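Local coordinates for invasion protein InvA (Salmonella enterica, PDB 2X49), which is part of the type III secretion export apparatus used to invade intestinal epithelial cells, this piece being the protein's C-terminal domain, at residues Arg19-Leu22 with Glu23-Gln26; Glu113-Glu117 with Leu118-Leu122; Leu126-Leu129 with Tyr130-Ala134; Lys151-Leu154 with Asp155-Glu158; Arg192-Lys195 with Leu196-Ala200. All blocks are in the same frame, centred on the assembly; numbering follows the deposited sequence.

Contact 1 (Arg19-Leu22 with Glu23-Gln26)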
loop_
_atom_site.group_PDB
_atom_site.type_symbol
_atom_site.label_atom_id
_atom_site.label_comp_id
_atom_site.label_asym_id
_atom_site.label_seq_id
_atom_site.Cartn_x
_atom_site.Cartn_y
_atom_site.Cartn_z
ATOM N N ARG A 19 5.622 18.730 18.717
ATOM C CA ARG A 19 4.659 17.918 19.506
ATOM C C ARG A 19 3.338 18.646 19.728
ATOM O O ARG A 19 2.234 18.079 19.524
ATOM C CB ARG A 19 5.288 17.465 20.849
ATOM C CG ARG A 19 4.379 16.822 21.881
ATOM C CD ARG A 19 4.229 15.322 21.494
ATOM N NE ARG A 19 3.474 14.606 22.516
ATOM C CZ ARG A 19 3.980 14.001 23.591
ATOM N NH1 ARG A 19 5.272 14.000 23.858
ATOM N NH2 ARG A 19 3.159 13.440 24.469
ATOM N N GLU A 20 3.431 19.896 20.140
ATOM C CA GLU A 20 2.216 20.651 20.503
ATOM C C GLU A 20 1.342 20.816 19.246
ATOM O O GLU A 20 0.130 20.668 19.285
ATOM C CB GLU A 20 2.543 21.994 21.161
ATOM C CG GLU A 20 1.355 22.794 21.508
ATOM C CD GLU A 20 1.718 24.073 22.291
ATOM O OE1 GLU A 20 2.816 24.621 22.065
ATOM O OE2 GLU A 20 0.889 24.547 23.082
ATOM N N ASP A 21 1.984 21.132 18.139
ATOM C CA ASP A 21 1.257 21.329 16.861
ATOM C C ASP A 21 0.589 20.052 16.351
ATOM O O ASP A 21 -0.488 20.106 15.818
ATOM C CB ASP A 21 2.135 21.885 15.754
ATOM C CG ASP A 21 2.400 23.358 15.925
ATOM O OD1 ASP A 21 1.824 24.007 16.832
ATOM O OD2 ASP A 21 3.216 23.874 15.135
ATOM N N LEU A 22 1.215 18.917 16.636
ATOM C CA LEU A 22 0.728 17.601 16.167
ATOM C C LEU A 22 -0.422 17.150 17.042
ATOM O O LEU A 22 -1.423 16.594 16.573
ATOM C CB LEU A 22 1.869 16.557 16.125
ATOM C CG LEU A 22 2.927 16.848 15.056
ATOM C CD1 LEU A 22 4.128 15.870 15.213
ATOM C CD2 LEU A 22 2.378 16.825 13.607
ATOM N N GLU A 23 -0.353 17.527 18.286
ATOM C CA GLU A 23 -1.517 17.408 19.161
ATOM C C GLU A 23 -2.697 18.248 18.711
ATOM O O GLU A 23 -3.860 17.822 18.735
ATOM C CB GLU A 23 -1.198 17.725 20.629
ATOM C CG GLU A 23 -0.259 16.695 21.199
ATOM C CD GLU A 23 0.283 17.066 22.566
ATOM O OE1 GLU A 23 -0.011 18.169 23.073
ATOM O OE2 GLU A 23 1.002 16.225 23.132
ATOM N N LYS A 24 -2.412 19.494 18.353
ATOM C CA LYS A 24 -3.491 20.397 17.952
ATOM C C LYS A 24 -4.151 19.928 16.685
ATOM O O LYS A 24 -5.343 20.131 16.482
ATOM C CB LYS A 24 -3.009 21.837 17.773
ATOM C CG LYS A 24 -2.667 22.466 19.081
ATOM C CD LYS A 24 -1.882 23.764 18.910
ATOM C CE LYS A 24 -2.048 24.632 20.138
ATOM N NZ LYS A 24 -1.311 25.926 19.987
ATOM N N ALA A 25 -3.327 19.317 15.854
ATOM C CA ALA A 25 -3.769 18.809 14.525
ATOM C C ALA A 25 -4.479 17.464 14.657
ATOM O O ALA A 25 -5.056 16.946 13.725
ATOM C CB ALA A 25 -2.612 18.678 13.587
ATOM N N GLN A 26 -4.481 16.960 15.863
ATOM C CA GLN A 26 -5.083 15.649 16.187
ATOM C C GLN A 26 -4.544 14.520 15.314
ATOM O O GLN A 26 -5.310 13.652 14.821
ATOM C CB GLN A 26 -6.604 15.721 16.078
ATOM C CG GLN A 26 -7.265 16.721 17.067
ATOM C CD GLN A 26 -8.766 16.543 17.220
ATOM O OE1 GLN A 26 -9.326 15.493 16.876
ATOM N NE2 GLN A 26 -9.427 17.555 17.755
HETATM O O HOH W 1 0.462 13.609 22.533
#
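Glu23 reaches back one helical turn to Arg19 near the end of helix 16-24. Its CB lies over the preceding turn, with Glu20 O 3.5 Å from Glu23 CB. CG stands beside the backbone N of Glu23 (chi1 -66°), which sends the chain toward the start of the helix. There Glu23 CG packs on the Arg19 carbonyl, 3.3 Å from Arg19 O. The same carbonyl takes a nearly straight bond from Glu23 N. CD carries the carboxylate on to the guanidinium, and Glu23 OE2 ends 3.0 Å from Arg19 NE. This is a salt bridge, but its hydrogen bond is weak, with an N-H...O angle of 124°. The two flat groups stand almost at right angles. Water 1 joins the pair as well. It donates to Glu23 OE2 at 2.7 Å and accepts weakly from Arg19 NH2 at the guanidinium edge. Arg19 NH1 turns elsewhere, to a salt bridge with Asp50. On the next flank Glu20 and Lys24 run side by side. Glu20 OE2 and Lys24 NZ stay 4.0 Å apart, beyond a salt bridge. Gln26, with positive phi, ends the helix in a Schellman motif. Leu22 and Ala25 face Leu126 of helix 125-139. The ion pair lies at the surface, so its direct attraction is probably modest. Glu23 OE2 is shared between Arg19 and the water, while Arg19 is divided between two acids.

Contact 2 (Glu113-Glu117 with Leu118-Leu122)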
loop_
_atom_site.group_PDB
_atom_site.type_symbol
_atom_site.label_atom_id
_atom_site.label_comp_id
_atom_site.label_asym_id
_atom_site.label_seq_id
_atom_site.Cartn_x
_atom_site.Cartn_y
_atom_site.Cartn_z
ATOM N N GLU A 113 2.366 27.151 -5.701
ATOM C CA GLU A 113 1.237 27.815 -6.363
ATOM C C GLU A 113 1.577 28.031 -7.809
ATOM O O GLU A 113 0.779 27.797 -8.690
ATOM C CB GLU A 113 0.842 29.093 -5.665
ATOM C CG GLU A 113 0.145 28.781 -4.366
ATOM C CD GLU A 113 -0.875 27.690 -4.521
ATOM O OE1 GLU A 113 -1.974 27.998 -5.032
ATOM O OE2 GLU A 113 -0.583 26.536 -4.139
ATOM N N LYS A 114 2.816 28.403 -8.034
ATOM C CA LYS A 114 3.355 28.543 -9.390
ATOM C C LYS A 114 3.262 27.217 -10.126
ATOM O O LYS A 114 2.805 27.138 -11.286
ATOM C CB LYS A 114 4.811 29.017 -9.360
ATOM C CG LYS A 114 5.313 29.490 -10.656
ATOM C CD LYS A 114 6.063 30.816 -10.480
ATOM C CE LYS A 114 6.776 30.873 -9.135
ATOM N NZ LYS A 114 7.359 32.235 -8.919
ATOM N N LEU A 115 3.709 26.184 -9.425
ATOM C CA LEU A 115 3.786 24.855 -10.067
ATOM C C LEU A 115 2.403 24.307 -10.432
ATOM O O LEU A 115 2.200 23.662 -11.456
ATOM C CB LEU A 115 4.580 23.881 -9.227
ATOM C CG LEU A 115 6.078 24.208 -9.177
ATOM C CD1 LEU A 115 6.746 23.147 -8.346
ATOM C CD2 LEU A 115 6.744 24.330 -10.545
ATOM N N ARG A 116 1.441 24.616 -9.598
ATOM C CA ARG A 116 0.077 24.094 -9.818
ATOM C C ARG A 116 -0.468 24.551 -11.174
ATOM O O ARG A 116 -1.233 23.861 -11.868
ATOM C CB ARG A 116 -0.903 24.593 -8.752
ATOM C CG ARG A 116 -0.825 23.885 -7.419
ATOM C CD ARG A 116 -2.207 24.002 -6.741
ATOM N NE ARG A 116 -2.136 24.427 -5.342
ATOM C CZ ARG A 116 -2.232 23.608 -4.292
ATOM N NH1 ARG A 116 -2.390 22.303 -4.470
ATOM N NH2 ARG A 116 -2.167 24.100 -3.056
ATOM N N GLU A 117 -0.056 25.747 -11.537
ATOM C CA GLU A 117 -0.607 26.421 -12.722
ATOM C C GLU A 117 -0.103 25.759 -13.959
ATOM O O GLU A 117 -0.617 25.936 -15.044
ATOM C CB GLU A 117 -0.243 27.912 -12.757
ATOM C CG GLU A 117 -0.794 28.665 -11.567
ATOM C CD GLU A 117 -2.239 28.286 -11.287
ATOM O OE1 GLU A 117 -3.133 29.130 -11.517
ATOM O OE2 GLU A 117 -2.480 27.134 -10.857
ATOM N N LEU A 118 0.940 24.993 -13.742
ATOM C CA LEU A 118 1.630 24.250 -14.818
ATOM C C LEU A 118 1.247 22.785 -14.759
ATOM O O LEU A 118 1.767 21.934 -15.503
ATOM C CB LEU A 118 3.160 24.370 -14.712
ATOM C CG LEU A 118 3.787 25.760 -14.883
ATOM C CD1 LEU A 118 5.186 25.782 -14.211
ATOM C CD2 LEU A 118 3.860 26.173 -16.336
ATOM N N GLY A 119 0.357 22.506 -13.825
ATOM C CA GLY A 119 -0.311 21.208 -13.766
ATOM C C GLY A 119 0.322 20.158 -12.894
ATOM O O GLY A 119 -0.023 18.982 -12.968
ATOM N N TYR A 120 1.273 20.605 -12.100
ATOM C CA TYR A 120 1.855 19.800 -10.981
ATOM C C TYR A 120 0.798 19.643 -9.892
ATOM O O TYR A 120 -0.104 20.486 -9.704
ATOM C CB TYR A 120 3.177 20.406 -10.432
ATOM C CG TYR A 120 4.332 20.307 -11.430
ATOM C CD1 TYR A 120 5.125 19.169 -11.502
ATOM C CD2 TYR A 120 4.613 21.341 -12.308
ATOM C CE1 TYR A 120 6.163 19.064 -12.429
ATOM C CE2 TYR A 120 5.650 21.231 -13.257
ATOM C CZ TYR A 120 6.429 20.103 -13.290
ATOM O OH TYR A 120 7.450 19.969 -14.214
ATOM N N VAL A 121 0.859 18.482 -9.264
ATOM C CA VAL A 121 -0.031 18.137 -8.172
ATOM C C VAL A 121 0.737 18.226 -6.872
ATOM O O VAL A 121 1.824 17.681 -6.745
ATOM C CB VAL A 121 -0.599 16.704 -8.363
ATOM C CG1 VAL A 121 -1.256 16.218 -7.111
ATOM C CG2 VAL A 121 -1.563 16.666 -9.543
ATOM N N LEU A 122 0.162 18.966 -5.930
ATOM C CA LEU A 122 0.786 19.182 -4.624
ATOM C C LEU A 122 0.017 18.504 -3.521
ATOM O O LEU A 122 -1.207 18.322 -3.558
ATOM C CB LEU A 122 0.917 20.678 -4.295
ATOM C CG LEU A 122 1.622 21.603 -5.268
ATOM C CD1 LEU A 122 1.253 23.041 -4.874
ATOM C CD2 LEU A 122 3.139 21.463 -5.270
HETATM O O HOH W 2 -2.566 19.964 -6.464
#
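Leu122 lies over the flat end of Arg116, and Leu115 and Leu118 pack on the same short turn of chain. Leu122 CD1 sits 3.5 Å above the guanidinium plane of Arg116, over its centre. A bend at chi3 (-132°) brings the guanidinium there. The same methyl touches the aliphatic part of that chain, with Arg116 CG 3.4 Å from Leu122 CD1. Glu113 helps to hold the group: Arg116 NE bonds Glu113 OE2 at 2.9 Å in a salt bridge. Water 2 accepts from Arg116 NH1 and from Leu122 N, tying the guanidinium to the start of strand 122-124. Leu118 folds back on the helix end. Leu118 CB is 3.5 Å from Leu115 O, and its CG and CD1 lie near Lys114 O. Leu115 CD2 approaches Leu118 CD1 at 4.2 Å, and Leu115 CB meets Tyr120 CB at 3.9 Å. Leu115 O takes Leu118 N at 2.9 Å and Tyr120 N at 3.3 Å, from opposite faces of the carbonyl plane. The Tyr120 hydroxyl is held further out by Glu86 and Ser84. Gly119 has positive phi (93°), where a side chain would press on the preceding carbonyl. The bonds Tyr120 N to Leu115 O and Gly119 N to Arg116 O are those of a Schellman motif. It ends helix 109-116 and turns the chain into an edge strand of the antiparallel sheet.

Contact 3 (Leu126-Leu129 with Tyr130-Ala134)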
loop_
_atom_site.group_PDB
_atom_site.type_symbol
_atom_site.label_atom_id
_atom_site.label_comp_id
_atom_site.label_asym_id
_atom_site.label_seq_id
_atom_site.Cartn_x
_atom_site.Cartn_y
_atom_site.Cartn_z
ATOM N N LEU A 126 0.892 17.236 6.203
ATOM C CA LEU A 126 0.168 16.294 7.112
ATOM C C LEU A 126 -0.524 15.187 6.296
ATOM O O LEU A 126 -0.612 14.031 6.707
ATOM C CB LEU A 126 -0.776 17.034 8.056
ATOM C CG LEU A 126 -0.086 17.822 9.173
ATOM C CD1 LEU A 126 -1.121 18.587 10.032
ATOM C CD2 LEU A 126 0.783 16.939 10.046
ATOM N N ASP A 127 -0.929 15.542 5.086
ATOM C CA ASP A 127 -1.539 14.576 4.163
ATOM C C ASP A 127 -0.522 13.569 3.673
ATOM O O ASP A 127 -0.812 12.383 3.501
ATOM C CB ASP A 127 -2.210 15.264 2.975
ATOM C CG ASP A 127 -3.541 15.911 3.357
ATOM O OD1 ASP A 127 -4.130 15.571 4.422
ATOM O OD2 ASP A 127 -4.021 16.774 2.592
ATOM N N GLU A 128 0.681 14.056 3.441
ATOM C CA GLU A 128 1.782 13.182 3.027
ATOM C C GLU A 128 2.157 12.239 4.195
ATOM O O GLU A 128 2.371 11.059 4.008
ATOM C CB GLU A 128 3.002 13.987 2.541
ATOM C CG GLU A 128 4.222 13.112 2.256
ATOM C CD GLU A 128 4.111 12.274 0.982
ATOM O OE1 GLU A 128 3.053 12.276 0.302
ATOM O OE2 GLU A 128 5.112 11.596 0.667
ATOM N N LEU A 129 2.157 12.763 5.395
ATOM C CA LEU A 129 2.573 11.984 6.571
ATOM C C LEU A 129 1.570 10.853 6.797
ATOM O O LEU A 129 1.928 9.716 6.999
ATOM C CB LEU A 129 2.621 12.848 7.823
ATOM C CG LEU A 129 2.921 12.083 9.141
ATOM C CD1 LEU A 129 4.183 11.265 9.059
ATOM C CD2 LEU A 129 2.980 13.066 10.279
ATOM N N TYR A 130 0.310 11.203 6.648
ATOM C CA TYR A 130 -0.754 10.179 6.747
ATOM C C TYR A 130 -0.561 9.096 5.684
ATOM O O TYR A 130 -0.624 7.875 5.975
ATOM C CB TYR A 130 -2.152 10.771 6.573
ATOM C CG TYR A 130 -3.164 9.642 6.409
ATOM C CD1 TYR A 130 -3.517 8.879 7.478
ATOM C CD2 TYR A 130 -3.754 9.369 5.204
ATOM C CE1 TYR A 130 -4.390 7.819 7.351
ATOM C CE2 TYR A 130 -4.643 8.314 5.060
ATOM C CZ TYR A 130 -4.965 7.550 6.148
ATOM O OH TYR A 130 -5.868 6.473 6.042
ATOM N N HIS A 131 -0.296 9.496 4.453
ATOM C CA HIS A 131 -0.073 8.497 3.374
ATOM C C HIS A 131 1.089 7.571 3.681
ATOM O O HIS A 131 0.991 6.337 3.567
ATOM C CB HIS A 131 0.120 9.165 2.014
ATOM C CG HIS A 131 0.130 8.217 0.850
ATOM N ND1 HIS A 131 0.988 8.097 -0.183
ATOM C CD2 HIS A 131 -0.844 7.263 0.654
ATOM C CE1 HIS A 131 0.521 7.084 -0.989
ATOM N NE2 HIS A 131 -0.597 6.609 -0.471
ATOM N N CYS A 132 2.198 8.147 4.097
ATOM C CA CYS A 132 3.406 7.380 4.460
ATOM C C CYS A 132 3.053 6.338 5.522
ATOM O O CYS A 132 3.413 5.143 5.426
ATOM C CB CYS A 132 4.483 8.279 5.047
ATOM S SG CYS A 132 5.364 9.173 3.772
ATOM N N LEU A 133 2.392 6.828 6.548
ATOM C CA LEU A 133 2.038 5.953 7.723
ATOM C C LEU A 133 1.079 4.841 7.296
ATOM O O LEU A 133 1.235 3.653 7.633
ATOM C CB LEU A 133 1.437 6.751 8.854
ATOM C CG LEU A 133 2.431 7.633 9.558
ATOM C CD1 LEU A 133 1.710 8.627 10.489
ATOM C CD2 LEU A 133 3.380 6.788 10.417
ATOM N N ALA A 134 0.108 5.239 6.496
ATOM C CA ALA A 134 -0.916 4.273 6.062
ATOM C C ALA A 134 -0.325 3.155 5.246
ATOM O O ALA A 134 -0.678 1.971 5.423
ATOM C CB ALA A 134 -2.014 4.955 5.302
#
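Glu128 O accepts from Cys132 N at 2.9 Å in an almost straight bond, with an N-H...O angle of 170°. The sulfur lies beside the same carbonyl, and Cys132 SG is 3.5 Å from Glu128 O. SG stands beside its own backbone N (chi1 -79°), which carries it back along the helix toward Glu128. Cys132 SG is also 3.9 Å from Glu128 OE2. Glu128 bends at chi2, and its carboxylate is gripped from outside the helix: OE1 forms salt bridges with Arg79 and Arg123, and OE2 with Lys288, which also bonds His131 ND1 and so joins two side chains one turn apart. Leu129 and Leu133 carry the apolar flank. Leu129 CD1 meets Leu133 CD1 at 3.9 Å. Leu133 CG also rests on the backbone, 3.3 Å from Leu129 O. Beside them Cys132 and Leu133 touch Phe71 of strand 66-72, and Leu129 touches Leu27 of helix 27-39. Tyr130, whose hydroxyl bonds Asp38, leans along the helix over Ala134, and Ala134 CB lies 4.0 Å above the Tyr130 ring plane, offset toward the rim. Glu128, Tyr130 and His131 thus tie this helix to its surroundings through polar ends, while the leucines fill the apolar side. A bound mercury ion lies about 2 Å from the Cys132 side chain, as expected for a mercury bound to the sulfur. The basic groups around the buried Glu128 would probably favour its ionised form.

Contact 4 (Lys151-Leu154 with Asp155-Glu158)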
loop_
_atom_site.group_PDB
_atom_site.type_symbol
_atom_site.label_atom_id
_atom_site.label_comp_id
_atom_site.label_asym_id
_atom_site.label_seq_id
_atom_site.Cartn_x
_atom_site.Cartn_y
_atom_site.Cartn_z
ATOM N N LYS A 151 -13.756 -12.112 12.898
ATOM C CA LYS A 151 -14.988 -12.717 13.413
ATOM C C LYS A 151 -15.998 -11.608 13.724
ATOM O O LYS A 151 -17.214 -11.765 13.580
ATOM C CB LYS A 151 -14.696 -13.610 14.628
ATOM C CG LYS A 151 -15.940 -14.056 15.392
ATOM C CD LYS A 151 -16.765 -15.109 14.655
ATOM C CE LYS A 151 -17.702 -15.806 15.645
ATOM N NZ LYS A 151 -19.006 -16.249 15.048
ATOM N N HIS A 152 -15.455 -10.479 14.129
ATOM C CA HIS A 152 -16.284 -9.326 14.514
ATOM C C HIS A 152 -16.959 -8.779 13.285
ATOM O O HIS A 152 -18.140 -8.413 13.274
ATOM C CB HIS A 152 -15.445 -8.210 15.110
ATOM C CG HIS A 152 -16.247 -7.019 15.526
ATOM N ND1 HIS A 152 -16.865 -6.937 16.754
ATOM C CD2 HIS A 152 -16.550 -5.873 14.873
ATOM C CE1 HIS A 152 -17.499 -5.781 16.849
ATOM N NE2 HIS A 152 -17.333 -5.119 15.718
ATOM N N MET A 153 -16.153 -8.724 12.246
ATOM C CA MET A 153 -16.614 -8.199 10.973
ATOM C C MET A 153 -17.676 -9.096 10.405
ATOM O O MET A 153 -18.651 -8.623 9.841
ATOM C CB MET A 153 -15.475 -7.999 9.975
ATOM C CG MET A 153 -14.399 -7.013 10.416
ATOM S SD MET A 153 -12.941 -7.039 9.332
ATOM C CE MET A 153 -13.609 -6.541 7.783
ATOM N N LEU A 154 -17.497 -10.400 10.591
ATOM C CA LEU A 154 -18.444 -11.400 10.037
ATOM C C LEU A 154 -19.767 -11.301 10.765
ATOM O O LEU A 154 -20.848 -11.384 10.185
ATOM C CB LEU A 154 -17.924 -12.839 10.136
ATOM C CG LEU A 154 -16.657 -13.132 9.323
ATOM C CD1 LEU A 154 -16.177 -14.542 9.664
ATOM C CD2 LEU A 154 -16.997 -13.044 7.835
ATOM N N ASP A 155 -19.632 -11.059 12.055
ATOM C CA ASP A 155 -20.789 -10.953 12.946
ATOM C C ASP A 155 -21.625 -9.736 12.614
ATOM O O ASP A 155 -22.855 -9.804 12.591
ATOM C CB ASP A 155 -20.382 -10.983 14.423
ATOM C CG ASP A 155 -20.168 -12.408 14.905
ATOM O OD1 ASP A 155 -20.642 -13.327 14.203
ATOM O OD2 ASP A 155 -19.565 -12.624 15.975
ATOM N N GLN A 156 -20.923 -8.667 12.282
ATOM C CA GLN A 156 -21.560 -7.401 11.906
ATOM C C GLN A 156 -22.322 -7.616 10.615
ATOM O O GLN A 156 -23.421 -7.123 10.411
ATOM C CB GLN A 156 -20.536 -6.269 11.726
ATOM C CG GLN A 156 -19.875 -5.780 13.034
ATOM C CD GLN A 156 -18.868 -4.637 12.839
ATOM O OE1 GLN A 156 -17.869 -4.846 11.977
ATOM N NE2 GLN A 156 -18.986 -3.583 13.467
ATOM N N LEU A 157 -21.696 -8.372 9.739
ATOM C CA LEU A 157 -22.234 -8.594 8.388
ATOM C C LEU A 157 -23.447 -9.500 8.467
ATOM O O LEU A 157 -24.417 -9.391 7.721
ATOM C CB LEU A 157 -21.179 -9.207 7.454
ATOM C CG LEU A 157 -21.631 -9.377 5.994
ATOM C CD1 LEU A 157 -21.109 -8.247 5.118
ATOM C CD2 LEU A 157 -21.202 -10.746 5.424
ATOM N N GLU A 158 -23.380 -10.388 9.431
ATOM C CA GLU A 158 -24.371 -11.439 9.567
ATOM C C GLU A 158 -25.682 -10.823 9.942
ATOM O O GLU A 158 -26.755 -11.305 9.602
ATOM C CB GLU A 158 -23.994 -12.458 10.637
ATOM C CG GLU A 158 -25.122 -13.426 10.882
ATOM C CD GLU A 158 -24.724 -14.620 11.721
ATOM O OE1 GLU A 158 -23.525 -14.753 12.029
ATOM O OE2 GLU A 158 -25.617 -15.421 12.068
#
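His152 and Gln156 meet with ring and amide tilted 54° from each other, one turn apart on helix 147-158. The NE2-CD2 side of the ring comes obliquely against the amide, and His152 NE2 and CD2 each lie 3.3 Å from Gln156 CD. The nearest nitrogens, His152 NE2 and Gln156 NE2, are 3.2 Å apart, at a poor angle for a hydrogen bond. The first torsions bring the pair together: CG of His152 points away from its own N (chi1 -180°), while Gln156 leaves beside its N and leans back one turn. Gln156 CG then covers the backbone, 3.2 Å from His152 O. Lys151 and Asp155 pair differently. The lysine chain bends at chi2 and passes obliquely across the carboxylate, and Lys151 CE comes 3.7 Å from Asp155 OD2. Lys151 NZ reaches Asp155 OD1 at 3.5 Å, a salt bridge with a weak hydrogen bond. Asp155 also sits over the turn behind it, with Asp155 CG 3.3 Å from Lys151 O. Asp155 N bonds Lys151 O at 2.9 Å. These polar pairs take the outer side of the helix. The other side is apolar. There Met153 and Leu154 meet helix 174-185, Leu154 touches Leu165 of helix 162-169, and Leu154 and Leu157 pack on Met198 of helix 194-204.

Contact 5 (Arg192-Lys195 with Leu196-Ala200)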
loop_
_atom_site.group_PDB
_atom_site.type_symbol
_atom_site.label_atom_id
_atom_site.label_comp_id
_atom_site.label_asym_id
_atom_site.label_seq_id
_atom_site.Cartn_x
_atom_site.Cartn_y
_atom_site.Cartn_z
ATOM N N ARG A 192 -13.162 -2.628 3.405
ATOM C CA ARG A 192 -14.410 -1.943 3.770
ATOM C C ARG A 192 -15.669 -2.556 3.145
ATOM O O ARG A 192 -16.698 -2.635 3.781
ATOM C CB ARG A 192 -14.364 -0.445 3.426
ATOM C CG ARG A 192 -15.638 0.261 3.821
ATOM C CD ARG A 192 -15.440 1.757 3.962
ATOM N NE ARG A 192 -14.926 2.081 5.294
ATOM C CZ ARG A 192 -15.641 2.029 6.401
ATOM N NH1 ARG A 192 -16.931 1.740 6.331
ATOM N NH2 ARG A 192 -15.084 2.299 7.586
ATOM N N ASN A 193 -15.540 -2.963 1.891
ATOM C CA ASN A 193 -16.700 -3.543 1.179
ATOM C C ASN A 193 -16.799 -5.039 1.419
ATOM O O ASN A 193 -16.552 -5.859 0.527
ATOM C CB ASN A 193 -16.642 -3.246 -0.303
ATOM C CG ASN A 193 -17.994 -3.378 -0.946
ATOM O OD1 ASN A 193 -18.909 -4.045 -0.402
ATOM N ND2 ASN A 193 -18.167 -2.705 -2.090
ATOM N N MET A 194 -17.129 -5.353 2.654
ATOM C CA MET A 194 -17.130 -6.723 3.122
ATOM C C MET A 194 -18.165 -7.527 2.386
ATOM O O MET A 194 -17.940 -8.695 2.111
ATOM C CB MET A 194 -17.337 -6.800 4.632
ATOM C CG MET A 194 -16.911 -8.150 5.216
ATOM S SD MET A 194 -15.120 -8.430 5.033
ATOM C CE MET A 194 -14.479 -7.367 6.333
ATOM N N LYS A 195 -19.237 -6.881 1.997
ATOM C CA LYS A 195 -20.369 -7.606 1.371
ATOM C C LYS A 195 -19.878 -8.169 0.044
ATOM O O LYS A 195 -20.103 -9.334 -0.330
ATOM C CB LYS A 195 -21.593 -6.740 1.134
ATOM C CG LYS A 195 -22.780 -7.492 0.476
ATOM C CD LYS A 195 -23.923 -6.564 0.167
ATOM C CE LYS A 195 -25.106 -7.294 -0.489
ATOM N NZ LYS A 195 -26.231 -6.387 -0.934
ATOM N N LEU A 196 -19.169 -7.332 -0.672
ATOM C CA LEU A 196 -18.645 -7.770 -1.999
ATOM C C LEU A 196 -17.566 -8.841 -1.884
ATOM O O LEU A 196 -17.450 -9.776 -2.693
ATOM C CB LEU A 196 -18.178 -6.583 -2.821
ATOM C CG LEU A 196 -19.367 -5.758 -3.308
ATOM C CD1 LEU A 196 -18.887 -4.696 -4.328
ATOM C CD2 LEU A 196 -20.505 -6.618 -3.888
ATOM N N ILE A 197 -16.767 -8.746 -0.848
ATOM C CA ILE A 197 -15.729 -9.674 -0.641
ATOM C C ILE A 197 -16.375 -11.024 -0.358
ATOM O O ILE A 197 -15.921 -12.045 -0.848
ATOM C CB ILE A 197 -14.753 -9.270 0.462
ATOM C CG1 ILE A 197 -13.928 -8.087 -0.031
ATOM C CG2 ILE A 197 -13.796 -10.379 0.816
ATOM C CD1 ILE A 197 -13.143 -7.429 1.086
ATOM N N MET A 198 -17.366 -10.997 0.493
ATOM C CA MET A 198 -18.104 -12.234 0.876
ATOM C C MET A 198 -18.812 -12.843 -0.307
ATOM O O MET A 198 -18.845 -14.081 -0.452
ATOM C CB MET A 198 -19.015 -12.013 2.066
ATOM C CG MET A 198 -18.303 -11.695 3.341
ATOM S SD MET A 198 -17.389 -13.111 3.959
ATOM C CE MET A 198 -15.728 -12.493 3.858
ATOM N N GLU A 199 -19.385 -12.013 -1.157
ATOM C CA GLU A 199 -20.049 -12.555 -2.366
ATOM C C GLU A 199 -19.002 -13.289 -3.230
ATOM O O GLU A 199 -19.255 -14.351 -3.813
ATOM C CB GLU A 199 -20.756 -11.474 -3.186
ATOM C CG GLU A 199 -22.005 -11.000 -2.542
ATOM C CD GLU A 199 -22.636 -9.803 -3.265
ATOM O OE1 GLU A 199 -21.937 -9.213 -4.140
ATOM O OE2 GLU A 199 -23.803 -9.459 -2.952
ATOM N N ALA A 200 -17.809 -12.732 -3.280
ATOM C CA ALA A 200 -16.735 -13.341 -4.090
ATOM C C ALA A 200 -16.198 -14.611 -3.462
ATOM O O ALA A 200 -15.912 -15.593 -4.149
ATOM C CB ALA A 200 -15.576 -12.319 -4.371
HETATM O O HOH W 3 -24.828 -6.912 -3.554
#
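Asn193 caps helix 194-204 by turning its side chain onto Leu196. Three kinds of contact follow. The first is hydrogen bonding. Asn193 OD1 accepts from Leu196 N at 3.3 Å, a weak but fairly straight N-cap bond. The side chain is anti to its backbone N (chi1 -160°), which swings the amide over the first turn. There the two side chains cross, with Asn193 CG 3.6 Å from Leu196 CG. Asn193 O takes Ile197 N at 3.2 Å. Met198 N and Glu199 N then continue the regular helical bonds to Met194 O and Lys195 O. The second kind is apolar contact. Met194 CG and Met198 CG meet at 4.2 Å. Both residues face helix 147-158, and both also touch helix 174-185. The third kind is charged. Lys195 extends fully and Glu199 leans back toward it, but Lys195 NZ and Glu199 OE2 stay 4.4 Å apart. Water 3 spans them: it donates to Glu199 OE2 at 2.8 Å and accepts weakly from Lys195 NZ. Lys195 CE lies 3.5 Å from Glu199 OE2. The cap gives a first-turn N-H, which lacks the helical carbonyl four residues back, a side-chain acceptor. Met194 and Met198 are buried against helix 147-158. The water bridges two charges that lie beyond salt-bridge range, so this link is probably weaker than a direct ion pair.

The five contacts follow one another along the chain. None crosses or encloses another. Each is local, spanning a single turn or a helix end, and closes no long loop. Contact 1 ends helix 16-24, and its Leu22 and Ala25 pack on Leu126 of contact 3. Contact 2 turns the chain from helix 109-116 into strand 122-124, and contact 3 follows directly on helix 125-139. These three lie near the mixed and antiparallel sheets. Contacts 4 and 5 belong to the helical part. They are separated by about 33 residues but touch, because helices 147-158 and 194-204 pack together. Contacts 2 and 4 lie on opposite sides of the chain's centre, their centres about 45 Å apart.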